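PDB 4Q7F: 5' nucleotidase family protein from Staphylococcus aureus subsp. aureus, which belongs to the 5'-nucleotidase family, joining a calcineurin-like metallophosphoesterase domain that holds manganese and magnesium to a C-terminal domain of that family. Local coordinates for residues 35-40 against 312-317. Residues are numbered along the deposited sequence; the frame is centred on the assembly and turned at random.
Sequences TDFTSR and QLEDWL
Arg40 reaches across to Asp315, joining the loop that follows strand 19-25 in the calcineurin-like phosphoesterase domain to the last turns of helix 304-317. The salt bridge is end-on: NH1 and NH2 of Arg40 both donate to OD1 of Asp315, at 2.7 and 3.0 Å. That oxygen lies near the guanidinium plane, and the two flat groups are only 22° apart. An extended chain, with CG anti to the backbone N (chi1 -180°), carries the guanidinium this far, and CB of Glu314 lies over one face, offset toward the rim, 3.4 Å from NH2 of Arg40. Asp318 binds NH2 as well, and Lys311 pairs with OD2 of Asp315.

Apolar contacts centre on the buried Phe37 ring. Its CE1 meets CD2 of Leu313 at 3.4 Å, while CD1 lies 3.7 Å from CD1 of Leu317; both leucines cross it at about a right angle.

Glu314, bent at chi2 (-64°), lays its carboxylate beside the backbone of Arg40, where Arg378 pairs with OE1 and Arg310 with OE2. Arg310 also donates to the carbonyl of Arg40. One water bridges the two segments: it accepts from OG1 of Thr35 and donates to O of Ser39 and, at 2.7 Å, to OE2 of Glu314.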
ATOM      1  N   THR A  35     -14.989  -8.032  -6.153  1.00 19.36           N
ATOM      2  CA  THR A  35     -14.491  -7.529  -7.435  1.00 19.12           C
ATOM      3  C   THR A  35     -13.259  -6.656  -7.281  1.00 19.57           C
ATOM      4  O   THR A  35     -13.091  -5.988  -6.257  1.00 18.67           O
ATOM      5  CB  THR A  35     -15.572  -6.691  -8.152  1.00 18.35           C
ATOM      6  OG1 THR A  35     -15.066  -6.189  -9.395  1.00 18.06           O
ATOM      7  CG2 THR A  35     -16.019  -5.516  -7.276  1.00 17.81           C
ATOM      8  N   ASP A  36     -12.414  -6.638  -8.319  1.00 20.95           N
ATOM      9  CA  ASP A  36     -11.240  -5.768  -8.364  1.00 21.72           C
ATOM     10  C   ASP A  36     -11.538  -4.568  -9.301  1.00 21.93           C
ATOM     11  O   ASP A  36     -10.664  -3.752  -9.589  1.00 21.06           O
ATOM     12  CB  ASP A  36      -9.983  -6.529  -8.812  1.00 24.00           C
ATOM     13  CG  ASP A  36     -10.090  -7.111 -10.200  1.00 25.66           C
ATOM     14  OD1 ASP A  36     -11.007  -6.767 -10.979  1.00 26.26           O
ATOM     15  OD2 ASP A  36      -9.218  -7.930 -10.532  1.00 28.80           O
ATOM     16  N   PHE A  37     -12.784  -4.507  -9.780  1.00 21.42           N
ATOM     17  CA  PHE A  37     -13.301  -3.419 -10.645  1.00 20.83           C
ATOM     18  C   PHE A  37     -12.696  -3.311 -12.054  1.00 21.41           C
ATOM     19  O   PHE A  37     -12.917  -2.324 -12.757  1.00 21.00           O
ATOM     20  CB  PHE A  37     -13.234  -2.079  -9.921  1.00 21.14           C
ATOM     21  CG  PHE A  37     -13.974  -2.063  -8.620  1.00 20.34           C
ATOM     22  CD1 PHE A  37     -15.356  -1.888  -8.594  1.00 20.03           C
ATOM     23  CD2 PHE A  37     -13.298  -2.238  -7.425  1.00 19.37           C
ATOM     24  CE1 PHE A  37     -16.047  -1.897  -7.395  1.00 19.29           C
ATOM     25  CE2 PHE A  37     -13.982  -2.235  -6.223  1.00 19.10           C
ATOM     26  CZ  PHE A  37     -15.356  -2.051  -6.210  1.00 18.80           C
ATOM     27  N   THR A  38     -11.985  -4.331 -12.501  1.00 22.40           N
ATOM     28  CA  THR A  38     -11.438  -4.300 -13.852  1.00 23.64           C
ATOM     29  C   THR A  38     -12.581  -4.199 -14.882  1.00 23.95           C
ATOM     30  O   THR A  38     -12.402  -3.648 -15.961  1.00 22.62           O
ATOM     31  CB  THR A  38     -10.496  -5.483 -14.131  1.00 26.05           C
ATOM     32  OG1 THR A  38     -11.133  -6.699 -13.791  1.00 27.44           O
ATOM     33  CG2 THR A  38      -9.247  -5.366 -13.284  1.00 26.01           C
ATOM     34  N   SER A  39     -13.767  -4.684 -14.524  1.00 23.43           N
ATOM     35  CA  SER A  39     -14.952  -4.549 -15.389  1.00 24.88           C
ATOM     36  C   SER A  39     -16.194  -4.548 -14.496  1.00 24.42           C
ATOM     37  O   SER A  39     -16.169  -5.081 -13.401  1.00 22.76           O
ATOM     38  CB  SER A  39     -15.018  -5.643 -16.479  1.00 25.55           C
ATOM     39  OG  SER A  39     -15.175  -6.952 -15.939  1.00 25.94           O
ATOM     40  N   ARG A  40     -17.262  -3.925 -14.979  1.00 25.33           N
ATOM     41  CA  ARG A  40     -18.505  -3.759 -14.223  1.00 24.93           C
ATOM     42  C   ARG A  40     -19.096  -4.984 -13.564  1.00 25.38           C
ATOM     43  O   ARG A  40     -19.470  -4.930 -12.388  1.00 24.24           O
ATOM     44  CB  ARG A  40     -19.571  -3.139 -15.124  1.00 25.90           C
ATOM     45  CG  ARG A  40     -20.902  -2.922 -14.427  1.00 26.16           C
ATOM     46  CD  ARG A  40     -21.940  -2.296 -15.335  1.00 27.12           C
ATOM     47  NE  ARG A  40     -23.125  -1.996 -14.545  1.00 27.49           N
ATOM     48  CZ  ARG A  40     -23.435  -0.803 -14.030  1.00 28.18           C
ATOM     49  NH1 ARG A  40     -24.536  -0.686 -13.305  1.00 28.29           N
ATOM     50  NH2 ARG A  40     -22.675   0.276 -14.237  1.00 27.53           N
ATOM     51  N   GLN A 312     -24.486   1.910  -7.791  1.00 25.61           N
ATOM     52  CA  GLN A 312     -24.152   3.338  -7.805  1.00 25.59           C
ATOM     53  C   GLN A 312     -22.665   3.495  -8.089  1.00 24.26           C
ATOM     54  O   GLN A 312     -22.252   4.340  -8.882  1.00 23.96           O
ATOM     55  CB  GLN A 312     -24.485   3.977  -6.468  1.00 26.61           C
ATOM     56  CG  GLN A 312     -25.981   4.181  -6.239  1.00 28.91           C
ATOM     57  CD  GLN A 312     -26.284   4.618  -4.823  1.00 30.87           C
ATOM     58  OE1 GLN A 312     -25.653   4.150  -3.865  1.00 30.83           O
ATOM     59  NE2 GLN A 312     -27.278   5.484  -4.670  1.00 33.18           N
ATOM     60  N   LEU A 313     -21.874   2.659  -7.441  1.00 23.04           N
ATOM     61  CA  LEU A 313     -20.441   2.685  -7.609  1.00 22.17           C
ATOM     62  C   LEU A 313     -20.073   2.370  -9.056  1.00 22.43           C
ATOM     63  O   LEU A 313     -19.321   3.117  -9.684  1.00 23.50           O
ATOM     64  CB  LEU A 313     -19.789   1.685  -6.647  1.00 21.31           C
ATOM     65  CG  LEU A 313     -18.283   1.481  -6.820  1.00 20.53           C
ATOM     66  CD1 LEU A 313     -17.534   2.805  -6.797  1.00 20.87           C
ATOM     67  CD2 LEU A 313     -17.787   0.549  -5.716  1.00 20.54           C
ATOM     68  N   GLU A 314     -20.613   1.279  -9.598  1.00 22.69           N
ATOM     69  CA  GLU A 314     -20.316   0.915 -10.999  1.00 23.03           C
ATOM     70  C   GLU A 314     -20.792   2.011 -11.955  1.00 24.30           C
ATOM     71  O   GLU A 314     -20.104   2.361 -12.922  1.00 23.74           O
ATOM     72  CB  GLU A 314     -20.941  -0.436 -11.357  1.00 23.29           C
ATOM     73  CG  GLU A 314     -20.404  -1.618 -10.542  1.00 21.85           C
ATOM     74  CD  GLU A 314     -18.940  -1.919 -10.760  1.00 21.67           C
ATOM     75  OE1 GLU A 314     -18.290  -1.379 -11.725  1.00 21.74           O
ATOM     76  OE2 GLU A 314     -18.425  -2.736  -9.955  1.00 20.98           O
ATOM     77  N   ASP A 315     -21.977   2.561 -11.693  1.00 25.32           N
ATOM     78  CA  ASP A 315     -22.493   3.636 -12.543  1.00 26.24           C
ATOM     79  C   ASP A 315     -21.487   4.808 -12.600  1.00 26.39           C
ATOM     80  O   ASP A 315     -21.179   5.316 -13.671  1.00 25.90           O
ATOM     81  CB  ASP A 315     -23.865   4.104 -12.067  1.00 27.27           C
ATOM     82  CG  ASP A 315     -24.973   3.071 -12.330  1.00 28.35           C
ATOM     83  OD1 ASP A 315     -24.734   2.027 -12.995  1.00 27.33           O
ATOM     84  OD2 ASP A 315     -26.102   3.300 -11.875  1.00 29.11           O
ATOM     85  N   TRP A 316     -20.957   5.201 -11.442  1.00 26.18           N
ATOM     86  CA  TRP A 316     -19.984   6.277 -11.368  1.00 27.14           C
ATOM     87  C   TRP A 316     -18.722   5.895 -12.120  1.00 25.26           C
ATOM     88  O   TRP A 316     -18.180   6.699 -12.867  1.00 25.60           O
ATOM     89  CB  TRP A 316     -19.673   6.595  -9.903  1.00 27.41           C
ATOM     90  CG  TRP A 316     -18.771   7.728  -9.698  1.00 29.12           C
ATOM     91  CD1 TRP A 316     -19.076   9.056  -9.832  1.00 30.76           C
ATOM     92  CD2 TRP A 316     -17.416   7.671  -9.228  1.00 28.52           C
ATOM     93  NE1 TRP A 316     -17.985   9.821  -9.499  1.00 31.71           N
ATOM     94  CE2 TRP A 316     -16.953   8.997  -9.130  1.00 29.81           C
ATOM     95  CE3 TRP A 316     -16.553   6.624  -8.887  1.00 27.18           C
ATOM     96  CZ2 TRP A 316     -15.658   9.306  -8.713  1.00 29.44           C
ATOM     97  CZ3 TRP A 316     -15.279   6.923  -8.471  1.00 26.52           C
ATOM     98  CH2 TRP A 316     -14.838   8.251  -8.376  1.00 28.15           C
ATOM     99  N   LEU A 317     -18.274   4.651 -11.941  1.00 24.18           N
ATOM    100  CA  LEU A 317     -17.091   4.180 -12.631  1.00 23.73           C
ATOM    101  C   LEU A 317     -17.251   4.177 -14.149  1.00 24.71           C
ATOM    102  O   LEU A 317     -16.271   4.328 -14.876  1.00 24.31           O
ATOM    103  CB  LEU A 317     -16.699   2.797 -12.114  1.00 22.08           C
ATOM    104  CG  LEU A 317     -16.127   2.844 -10.696  1.00 21.66           C
ATOM    105  CD1 LEU A 317     -15.907   1.442 -10.182  1.00 21.23           C
ATOM    106  CD2 LEU A 317     -14.815   3.633 -10.661  1.00 20.90           C
TER
HETATM  107  O   HOH W   1     -16.387  -4.369 -10.672  1.00 20.88           O